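VMB-1 (Vibrio alginolyticus, PDB 6JV4) probably hydrolyses beta-lactams to substituted beta-amino acids, conferring antibiotic resistance as a zinc-dependent metallo-beta-lactamase of subclass B1. Local coordinates at residues K16-V21 with P154-L159; I36-L41 with P203-V208; V42-T47 with E69-T74; M51-W56 with E85-D90. One frame throughout, in Å; residues are numbered along the deposited sequence.

Interaction 1 of 4, residues K16-V21 with P154-L159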
# COMPACT_ATOMS: atom_id res chain seq x y z
N LYS A 16 0.62 1.11 16.36
CA LYS A 16 -0.32 2.25 16.34
C LYS A 16 0.41 3.51 15.85
O LYS A 16 1.50 3.81 16.39
CB LYS A 16 -0.88 2.43 17.74
CG LYS A 16 -1.92 3.52 17.82
CD LYS A 16 -2.39 3.76 19.24
CE LYS A 16 -3.76 4.38 19.27
NZ LYS A 16 -4.03 4.93 20.62
N LEU A 17 -0.11 4.17 14.83
CA LEU A 17 0.49 5.41 14.26
C LEU A 17 -0.33 6.58 14.82
O LEU A 17 0.24 7.64 15.07
CB LEU A 17 0.50 5.42 12.72
CG LEU A 17 1.27 4.29 12.04
CD1 LEU A 17 1.29 4.48 10.52
CD2 LEU A 17 2.69 4.19 12.54
N SER A 18 -1.62 6.38 15.02
CA SER A 18 -2.51 7.40 15.64
C SER A 18 -3.74 6.68 16.15
O SER A 18 -3.86 5.48 15.93
CB SER A 18 -2.84 8.49 14.64
OG SER A 18 -3.75 8.01 13.64
N ASP A 19 -4.65 7.37 16.85
CA ASP A 19 -5.87 6.71 17.39
C ASP A 19 -6.64 6.00 16.30
O ASP A 19 -7.29 5.01 16.60
CB ASP A 19 -6.80 7.75 18.04
CG ASP A 19 -6.29 8.16 19.40
OD1 ASP A 19 -5.53 7.38 20.02
OD2 ASP A 19 -6.61 9.28 19.80
N ASN A 20 -6.60 6.50 15.07
CA ASN A 20 -7.45 5.96 13.99
C ASN A 20 -6.61 5.16 12.96
O ASN A 20 -7.19 4.75 11.98
CB ASN A 20 -8.23 7.09 13.32
CG ASN A 20 -9.19 7.73 14.29
OD1 ASN A 20 -9.96 7.03 14.94
ND2 ASN A 20 -9.12 9.04 14.44
N VAL A 21 -5.28 5.09 13.12
CA VAL A 21 -4.42 4.52 12.05
C VAL A 21 -3.46 3.52 12.69
O VAL A 21 -2.60 3.95 13.49
CB VAL A 21 -3.67 5.62 11.26
CG1 VAL A 21 -2.87 5.05 10.10
CG2 VAL A 21 -4.64 6.66 10.69
N PRO A 154 -5.70 12.70 5.12
CA PRO A 154 -5.54 14.13 5.32
C PRO A 154 -5.59 14.52 6.80
O PRO A 154 -4.95 15.52 7.17
CB PRO A 154 -6.72 14.72 4.50
CG PRO A 154 -7.73 13.61 4.40
CD PRO A 154 -6.82 12.40 4.21
N ASN A 155 -6.36 13.81 7.63
CA ASN A 155 -6.49 14.22 9.06
C ASN A 155 -5.15 14.07 9.78
O ASN A 155 -4.85 14.93 10.64
CB ASN A 155 -7.63 13.49 9.77
CG ASN A 155 -8.94 13.78 9.08
OD1 ASN A 155 -9.25 14.94 8.84
ND2 ASN A 155 -9.70 12.76 8.72
N GLU A 156 -4.37 13.02 9.49
CA GLU A 156 -3.10 12.72 10.20
C GLU A 156 -1.86 13.11 9.38
O GLU A 156 -0.73 12.98 9.93
CB GLU A 156 -3.04 11.22 10.42
CG GLU A 156 -4.17 10.68 11.27
CD GLU A 156 -5.52 10.40 10.66
OE1 GLU A 156 -5.68 10.50 9.42
OE2 GLU A 156 -6.45 10.14 11.46
N LYS A 157 -2.03 13.52 8.15
CA LYS A 157 -0.95 13.86 7.19
C LYS A 157 -0.06 12.62 7.04
O LYS A 157 1.18 12.74 6.96
CB LYS A 157 -0.15 15.08 7.64
CG LYS A 157 -0.97 16.31 8.02
CD LYS A 157 -1.81 16.78 6.87
CE LYS A 157 -2.65 18.00 7.17
NZ LYS A 157 -3.72 17.67 8.13
N ILE A 158 -0.70 11.46 6.92
CA ILE A 158 0.03 10.19 6.65
C ILE A 158 -0.14 9.88 5.18
O ILE A 158 -1.29 9.77 4.70
CB ILE A 158 -0.46 9.06 7.53
CG1 ILE A 158 -0.14 9.35 9.00
CG2 ILE A 158 0.13 7.72 7.04
CD1 ILE A 158 -0.81 8.42 9.96
N LEU A 159 0.98 9.66 4.50
CA LEU A 159 0.92 9.23 3.10
C LEU A 159 1.35 7.76 3.04
O LEU A 159 2.54 7.48 3.39
CB LEU A 159 1.87 10.08 2.26
CG LEU A 159 1.94 9.63 0.80
CD1 LEU A 159 0.58 9.84 0.13
CD2 LEU A 159 3.04 10.43 0.08
O HOH W 1 -5.80 9.58 13.94
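Glu-156 reaches over to the turn at Ser-18 to Val-21, and its atoms trace the contact from inside to outside. Its CB rests on Ile-158 CD1 of its own segment. CG lies 3.6 Å from Ser-18 OG; the bend at chi2 (82°) then swings CD to 3.8 Å from Val-21 CG2. At the tip both carboxylate oxygens lie near Val-21 CG2, and OE2 also comes within 4.0 Å of Asn-20 CB, with the carboxylate nearly perpendicular to the Asn-20 amide. OE2 accepts a 2.6 Å hydrogen bond from water 1, which also bonds Ser-18 OG at 2.6 Å and takes a weak bond from Asn-20 N. Deeper in, Val-21 CG1 and Ile-158 CD1 meet tip to tip at 4.0 Å, and Leu-17 CB lies against the same CD1. Leu-17 and Ser-18 both face Val-21 in a classic beta bulge that merges with a type I turn, where the first two strands of the seven-stranded sheet meet. The contact thus leans this turn on the five-stranded sheet, whose Leu-153 also touches Val-21. Across the two segments, then, apolar contacts, including the aliphatic part of Glu-156, do the packing, and the polar link runs through a shared water.

Interaction 2 of 4, residues I36-L41 with P203-V208. With ZN (zinc ion), chain F.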
# COMPACT_ATOMS: atom_id res chain seq x y z
N ILE A 36 12.28 -9.59 3.70
CA ILE A 36 11.86 -8.16 3.66
C ILE A 36 10.51 -8.01 4.37
O ILE A 36 9.67 -8.90 4.29
CB ILE A 36 11.86 -7.60 2.23
CG1 ILE A 36 10.90 -8.36 1.33
CG2 ILE A 36 13.28 -7.57 1.68
CD1 ILE A 36 10.71 -7.73 -0.06
N GLY A 37 10.38 -6.89 5.09
CA GLY A 37 9.20 -6.53 5.86
C GLY A 37 8.23 -5.79 4.93
O GLY A 37 8.69 -5.16 4.00
N ALA A 38 6.93 -5.94 5.16
CA ALA A 38 5.91 -5.27 4.33
C ALA A 38 4.91 -4.59 5.24
O ALA A 38 4.48 -5.22 6.24
CB ALA A 38 5.22 -6.27 3.46
N SER A 39 4.50 -3.38 4.90
CA SER A 39 3.52 -2.60 5.67
C SER A 39 2.25 -2.36 4.85
O SER A 39 2.33 -2.06 3.68
CB SER A 39 4.07 -1.27 6.06
OG SER A 39 5.19 -1.38 6.92
N GLY A 40 1.12 -2.41 5.54
CA GLY A 40 -0.11 -1.75 5.08
C GLY A 40 -0.71 -1.01 6.26
O GLY A 40 -0.04 -0.95 7.34
N LEU A 41 -1.94 -0.55 6.12
CA LEU A 41 -2.61 0.21 7.18
C LEU A 41 -3.97 -0.39 7.51
O LEU A 41 -4.61 -1.00 6.65
CB LEU A 41 -2.73 1.70 6.85
CG LEU A 41 -1.42 2.44 6.53
CD1 LEU A 41 -1.76 3.88 6.20
CD2 LEU A 41 -0.44 2.40 7.69
N PRO A 203 6.52 3.45 3.48
CA PRO A 203 6.93 2.68 2.32
C PRO A 203 6.34 1.28 2.41
O PRO A 203 5.98 0.81 3.47
CB PRO A 203 8.43 2.70 2.40
CG PRO A 203 8.68 2.59 3.90
CD PRO A 203 7.58 3.43 4.51
N GLY A 204 6.24 0.64 1.24
CA GLY A 204 5.75 -0.74 1.16
C GLY A 204 6.62 -1.71 1.93
O GLY A 204 6.08 -2.72 2.46
N HIS A 205 7.92 -1.48 1.95
CA HIS A 205 8.92 -2.27 2.71
C HIS A 205 9.79 -1.35 3.53
O HIS A 205 10.09 -0.25 3.08
CB HIS A 205 9.80 -3.13 1.77
CG HIS A 205 8.99 -3.94 0.82
ND1 HIS A 205 8.23 -5.00 1.24
CD2 HIS A 205 8.74 -3.83 -0.49
CE1 HIS A 205 7.54 -5.48 0.24
NE2 HIS A 205 7.82 -4.80 -0.81
N GLY A 206 10.32 -1.82 4.67
CA GLY A 206 11.24 -0.99 5.45
C GLY A 206 10.58 0.03 6.37
O GLY A 206 9.39 -0.04 6.64
N GLU A 207 11.42 0.89 6.95
CA GLU A 207 11.02 1.81 8.03
C GLU A 207 10.19 2.96 7.46
O GLU A 207 10.55 3.53 6.41
CB GLU A 207 12.21 2.41 8.78
CG GLU A 207 12.96 1.42 9.63
CD GLU A 207 14.30 1.99 10.09
OE1 GLU A 207 15.36 1.46 9.65
OE2 GLU A 207 14.27 3.00 10.83
N VAL A 208 9.21 3.34 8.23
CA VAL A 208 8.45 4.59 7.98
C VAL A 208 9.44 5.75 8.12
O VAL A 208 10.42 5.65 8.90
CB VAL A 208 7.26 4.76 8.92
CG1 VAL A 208 6.33 3.56 8.80
CG2 VAL A 208 7.63 5.00 10.37
ZN ZN F . 6.61 -4.82 -2.54
O HOH W 2 7.17 -0.98 5.28
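Ile-36 and His-205 meet because of their first torsions: chi1 of 61° sets Ile-36 CG1 between its backbone N and carbonyl carbon, and chi1 of -51° holds the His-205 ring beside its own N. The setting is the zinc site of the metallo-beta-lactamase fold, where the loop after strand 200-203 runs beside strand 36-45. Ile-36 CD1 stands over one face of the imidazole, 4.0 Å from its centroid, in a CH-pi contact shifted toward the rim. At the ring's edge, ND1 donates a 2.8 Å hydrogen bond to Gly-37 O, which lies almost exactly in the ring plane. This bond fixes the rotation of the imidazole and places the proton on ND1, so that NE2 is left to bind zinc at 2.1 Å; Asp-86 and Cys-163 complete the protein ligands of that metal. Gly-37 O has a second donor in His-205 CA, a CA-H...O contact of 3.2 Å.

One step along, Ser-39 N gives a 3.0 Å bond to Gly-204 O, approaching from above the carbonyl plane with an N-H...O angle of 159°. The same oxygen receives a CA-H contact from Ala-38. Beyond this backbone bond a water bridges strand and loop. Ser-39 OG, which is also bonded to Gln-23 NE2, donates to water 2 at 2.6 Å, and the water spends its own two protons on Pro-203 O and Gly-206 O, each 2.8 Å away.

Interaction 3 of 4, residues V42-T47 with E69-T74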
# COMPACT_ATOMS: atom_id res chain seq x y z
N VAL A 42 -4.42 -0.08 8.71
CA VAL A 42 -5.84 -0.19 9.09
C VAL A 42 -6.29 1.20 9.49
O VAL A 42 -5.60 1.82 10.32
CB VAL A 42 -6.08 -1.19 10.23
CG1 VAL A 42 -7.51 -1.15 10.65
CG2 VAL A 42 -5.67 -2.60 9.86
N VAL A 43 -7.32 1.68 8.83
CA VAL A 43 -7.88 3.03 9.10
C VAL A 43 -9.25 2.83 9.73
O VAL A 43 -10.12 2.12 9.16
CB VAL A 43 -7.91 3.91 7.84
CG1 VAL A 43 -8.48 5.30 8.14
CG2 VAL A 43 -6.53 4.03 7.25
N ILE A 44 -9.43 3.50 10.87
CA ILE A 44 -10.67 3.38 11.68
C ILE A 44 -11.45 4.69 11.51
O ILE A 44 -10.84 5.77 11.70
CB ILE A 44 -10.35 3.11 13.15
CG1 ILE A 44 -9.57 1.81 13.33
CG2 ILE A 44 -11.62 3.11 14.02
CD1 ILE A 44 -8.90 1.70 14.65
N ASN A 45 -12.73 4.55 11.17
CA ASN A 45 -13.70 5.63 10.95
C ASN A 45 -14.98 5.28 11.74
O ASN A 45 -15.79 4.49 11.24
CB ASN A 45 -13.96 5.85 9.46
CG ASN A 45 -14.86 7.03 9.16
OD1 ASN A 45 -14.72 8.04 9.82
ND2 ASN A 45 -15.75 6.93 8.19
N GLY A 46 -15.09 5.83 12.95
CA GLY A 46 -16.15 5.49 13.92
C GLY A 46 -16.05 4.04 14.29
O GLY A 46 -15.01 3.68 14.90
N THR A 47 -17.03 3.22 13.94
CA THR A 47 -17.02 1.77 14.25
C THR A 47 -16.63 0.97 13.01
O THR A 47 -16.73 -0.25 13.09
CB THR A 47 -18.34 1.26 14.81
OG1 THR A 47 -19.35 1.54 13.85
CG2 THR A 47 -18.64 1.90 16.15
N GLU A 69 -12.25 -7.15 14.56
CA GLU A 69 -13.58 -7.50 15.09
C GLU A 69 -13.53 -7.56 16.63
O GLU A 69 -14.53 -7.11 17.24
CB GLU A 69 -14.05 -8.79 14.41
CG GLU A 69 -14.33 -8.57 12.94
CD GLU A 69 -14.93 -9.74 12.17
OE1 GLU A 69 -14.88 -10.87 12.66
OE2 GLU A 69 -15.41 -9.52 11.03
N ALA A 70 -12.44 -8.02 17.24
CA ALA A 70 -12.29 -8.10 18.71
C ALA A 70 -12.23 -6.69 19.32
O ALA A 70 -12.43 -6.57 20.54
CB ALA A 70 -11.08 -8.90 19.13
N LYS A 71 -11.98 -5.64 18.53
CA LYS A 71 -12.02 -4.24 19.02
C LYS A 71 -13.43 -3.67 18.91
O LYS A 71 -13.61 -2.50 19.20
CB LYS A 71 -11.00 -3.38 18.27
CG LYS A 71 -9.57 -3.57 18.71
CD LYS A 71 -8.55 -2.83 17.88
CE LYS A 71 -8.74 -1.33 17.81
NZ LYS A 71 -8.45 -0.67 19.10
N GLY A 72 -14.40 -4.48 18.48
CA GLY A 72 -15.79 -4.05 18.28
C GLY A 72 -15.98 -3.28 16.97
O GLY A 72 -17.01 -2.63 16.81
N LEU A 73 -15.07 -3.43 16.02
CA LEU A 73 -15.17 -2.75 14.70
C LEU A 73 -15.68 -3.71 13.63
O LEU A 73 -15.49 -4.92 13.77
CB LEU A 73 -13.77 -2.23 14.36
CG LEU A 73 -13.14 -1.27 15.36
CD1 LEU A 73 -11.69 -0.98 14.99
CD2 LEU A 73 -13.94 0.03 15.49
N THR A 74 -16.33 -3.17 12.61
CA THR A 74 -16.76 -3.87 11.37
C THR A 74 -15.71 -3.59 10.28
O THR A 74 -15.48 -2.40 9.96
CB THR A 74 -18.12 -3.39 10.89
OG1 THR A 74 -18.99 -3.70 11.97
CG2 THR A 74 -18.62 -4.10 9.66
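Thr-47 O is gripped from the other segment by two donors. Thr-74 N gives it a 3.0 Å hydrogen bond, nearly straight at 169° and close to the line of the C=O, and Leu-73 CA adds a CA-H...O contact at 3.4 Å. Leu-73 packs with both branches of its side chain. CD1 fits against the Ile-44 side chain, 3.9 Å from CG1, and the two chains cross at about a right angle. CD2 turns to the backbone of the other segment, 3.7 Å from Thr-47 CA and 3.8 Å from Gly-46 O. The bond from Thr-74 marks the return of a beta-alpha-beta crossover: strand 48-52 leads into helix 58-70, and the chain comes back as strand 74-79 beside strand 48-52 and parallel to it. Between helix and strand the chain turns through a Schellman motif at Gly-72, whose positive phi (79°) goes with a 2.9 Å bond from Gly-72 N back to Glu-69 O. Leu-73, directly after it, also rests on Ile-68 of the helix. Farther out, Lys-71 brings CE to 4.4 Å from Ile-44 CD1, and both residues lean on Tyr-22 of strand 21-30.

Interaction 4 of 4, residues M51-W56 with E85-D90. With ZN (zinc ion), chain F.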
# COMPACT_ATOMS: atom_id res chain seq x y z
N MET A 51 -8.92 -1.65 5.39
CA MET A 51 -7.52 -2.05 5.13
C MET A 51 -6.96 -1.29 3.94
O MET A 51 -7.67 -1.15 2.91
CB MET A 51 -7.40 -3.55 4.83
CG MET A 51 -7.73 -4.39 5.96
SD MET A 51 -7.37 -6.13 5.44
CE MET A 51 -8.39 -6.93 6.67
N ILE A 52 -5.69 -0.91 4.03
CA ILE A 52 -4.87 -0.44 2.90
C ILE A 52 -3.79 -1.51 2.72
O ILE A 52 -2.94 -1.60 3.61
CB ILE A 52 -4.32 0.98 3.15
CG1 ILE A 52 -5.47 1.99 3.33
CG2 ILE A 52 -3.39 1.36 2.02
CD1 ILE A 52 -4.97 3.34 3.74
N ASP A 53 -3.94 -2.31 1.67
CA ASP A 53 -3.17 -3.55 1.41
C ASP A 53 -3.62 -4.63 2.41
O ASP A 53 -4.01 -4.34 3.54
CB ASP A 53 -1.67 -3.33 1.36
CG ASP A 53 -1.16 -2.56 0.14
OD1 ASP A 53 -2.00 -2.17 -0.75
OD2 ASP A 53 0.10 -2.50 0.01
N THR A 54 -3.52 -5.87 1.96
CA THR A 54 -3.64 -7.05 2.84
C THR A 54 -2.25 -7.40 3.37
O THR A 54 -1.23 -7.21 2.69
CB THR A 54 -4.35 -8.20 2.11
OG1 THR A 54 -3.64 -8.55 0.92
CG2 THR A 54 -5.78 -7.89 1.75
N PRO A 55 -2.21 -7.98 4.58
CA PRO A 55 -1.01 -8.66 5.05
C PRO A 55 -0.53 -9.71 4.04
O PRO A 55 -1.32 -10.21 3.24
CB PRO A 55 -1.48 -9.33 6.35
CG PRO A 55 -2.53 -8.38 6.84
CD PRO A 55 -3.30 -8.04 5.58
N TRP A 56 0.77 -9.97 4.04
CA TRP A 56 1.42 -10.79 2.98
C TRP A 56 1.09 -12.28 3.09
O TRP A 56 1.25 -12.99 2.10
CB TRP A 56 2.91 -10.51 3.05
CG TRP A 56 3.64 -10.66 1.76
CD1 TRP A 56 3.25 -11.22 0.59
CD2 TRP A 56 4.97 -10.18 1.56
NE1 TRP A 56 4.25 -11.10 -0.34
CE2 TRP A 56 5.31 -10.47 0.24
CE3 TRP A 56 5.88 -9.53 2.39
CZ2 TRP A 56 6.54 -10.12 -0.29
CZ3 TRP A 56 7.11 -9.20 1.87
CH2 TRP A 56 7.40 -9.47 0.54
N GLU A 85 1.39 -9.61 -4.92
CA GLU A 85 0.83 -10.38 -3.78
C GLU A 85 1.07 -9.67 -2.44
O GLU A 85 0.24 -9.84 -1.56
CB GLU A 85 1.49 -11.76 -3.74
CG GLU A 85 0.91 -12.68 -2.68
CD GLU A 85 1.80 -13.87 -2.36
OE1 GLU A 85 2.78 -14.12 -3.12
OE2 GLU A 85 1.52 -14.54 -1.37
N ASP A 86 2.12 -8.87 -2.26
CA ASP A 86 2.29 -8.17 -0.97
C ASP A 86 1.20 -7.10 -0.73
O ASP A 86 1.03 -6.64 0.41
CB ASP A 86 3.69 -7.57 -0.82
CG ASP A 86 4.11 -6.57 -1.86
OD1 ASP A 86 3.50 -6.54 -2.98
OD2 ASP A 86 5.09 -5.85 -1.58
N ALA A 87 0.56 -6.61 -1.80
CA ALA A 87 -0.49 -5.59 -1.68
C ALA A 87 -1.87 -6.23 -1.80
O ALA A 87 -2.75 -5.76 -1.09
CB ALA A 87 -0.28 -4.52 -2.71
N SER A 88 -2.05 -7.21 -2.70
CA SER A 88 -3.39 -7.64 -3.16
C SER A 88 -3.63 -9.13 -2.87
O SER A 88 -4.63 -9.67 -3.33
CB SER A 88 -3.56 -7.36 -4.63
OG SER A 88 -2.74 -8.24 -5.34
N GLY A 89 -2.72 -9.77 -2.12
CA GLY A 89 -2.73 -11.24 -2.00
C GLY A 89 -4.02 -11.82 -1.48
O GLY A 89 -4.38 -12.94 -1.89
N ASP A 90 -4.76 -11.11 -0.64
CA ASP A 90 -5.97 -11.71 -0.02
C ASP A 90 -7.27 -11.12 -0.57
O ASP A 90 -8.31 -11.27 0.09
CB ASP A 90 -5.83 -11.75 1.50
CG ASP A 90 -5.02 -12.95 1.94
OD1 ASP A 90 -5.35 -14.09 1.48
OD2 ASP A 90 -4.11 -12.77 2.75
ZN ZN F . 6.61 -4.82 -2.54
O HOH W 3 -1.01 -8.98 0.49
O HOH W 4 -1.79 -12.18 1.37
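Asp-86 closes the His-X-His-X-Asp zinc signature of the metallo-beta-lactamase superfamily, formed here with His-82 and His-84, and the contact backs this motif with the chain that leaves strand 48-52. Its CB sits over one face of the Trp-56 indole, 3.6 Å from the centroid of the five-membered ring in a CH-pi contact. From there chi1 of 59° carries CG toward the metal, and OD2 binds zinc at 2.1 Å, sharing it with Cys-163 and His-205. The next residue, Ala-87, docks its CB against the Asp-53 carboxylate, 3.4 Å from OD2, while Asp-53 OD1 is bonded to Thr-81. Backbone joins the two segments here: Thr-54 N donates to Ala-87 O at 3.1 Å, from above the carbonyl plane. Thr-54 then reaches the far end of the turn, where OG1 accepts a 3.2 Å bond from Asp-90 N and CG2 packs on Asp-90 CB. Water 3 stands 2.7 Å from that OG1, 2.8 Å from Thr-54 O and 2.6 Å from Glu-85 O, tying the threonine to the first residue of helix 85-88. Glu-85 itself extends past the indole to a salt bridge with Lys-28. A short helix carrying the zinc-binding aspartate and seated on a loop at a strand end is the classical metal-site arrangement of this superfamily.

In the fold
The four contacts are strung along strand 36-45 and its neighbours in the seven-stranded sheet. Interactions 2 and 3 use the two halves of that strand, with centres about 22 Å apart. Interaction 2 lies at the zinc end with interaction 4, about 11 Å between centres, and the two meet where His-205 and Asp-86 bind the same zinc. Interaction 1 joins interaction 3 (centres about 14 Å apart) through a backbone hydrogen bond from Ile-44 N to Asn-20 O and packs Leu-17 on Leu-41 of interaction 2. Interactions 1 and 2 link the N-terminal part to the C-terminal half with its five-stranded sheet; interactions 3 and 4 lie between in sequence. The metal site thus rests on both sheets.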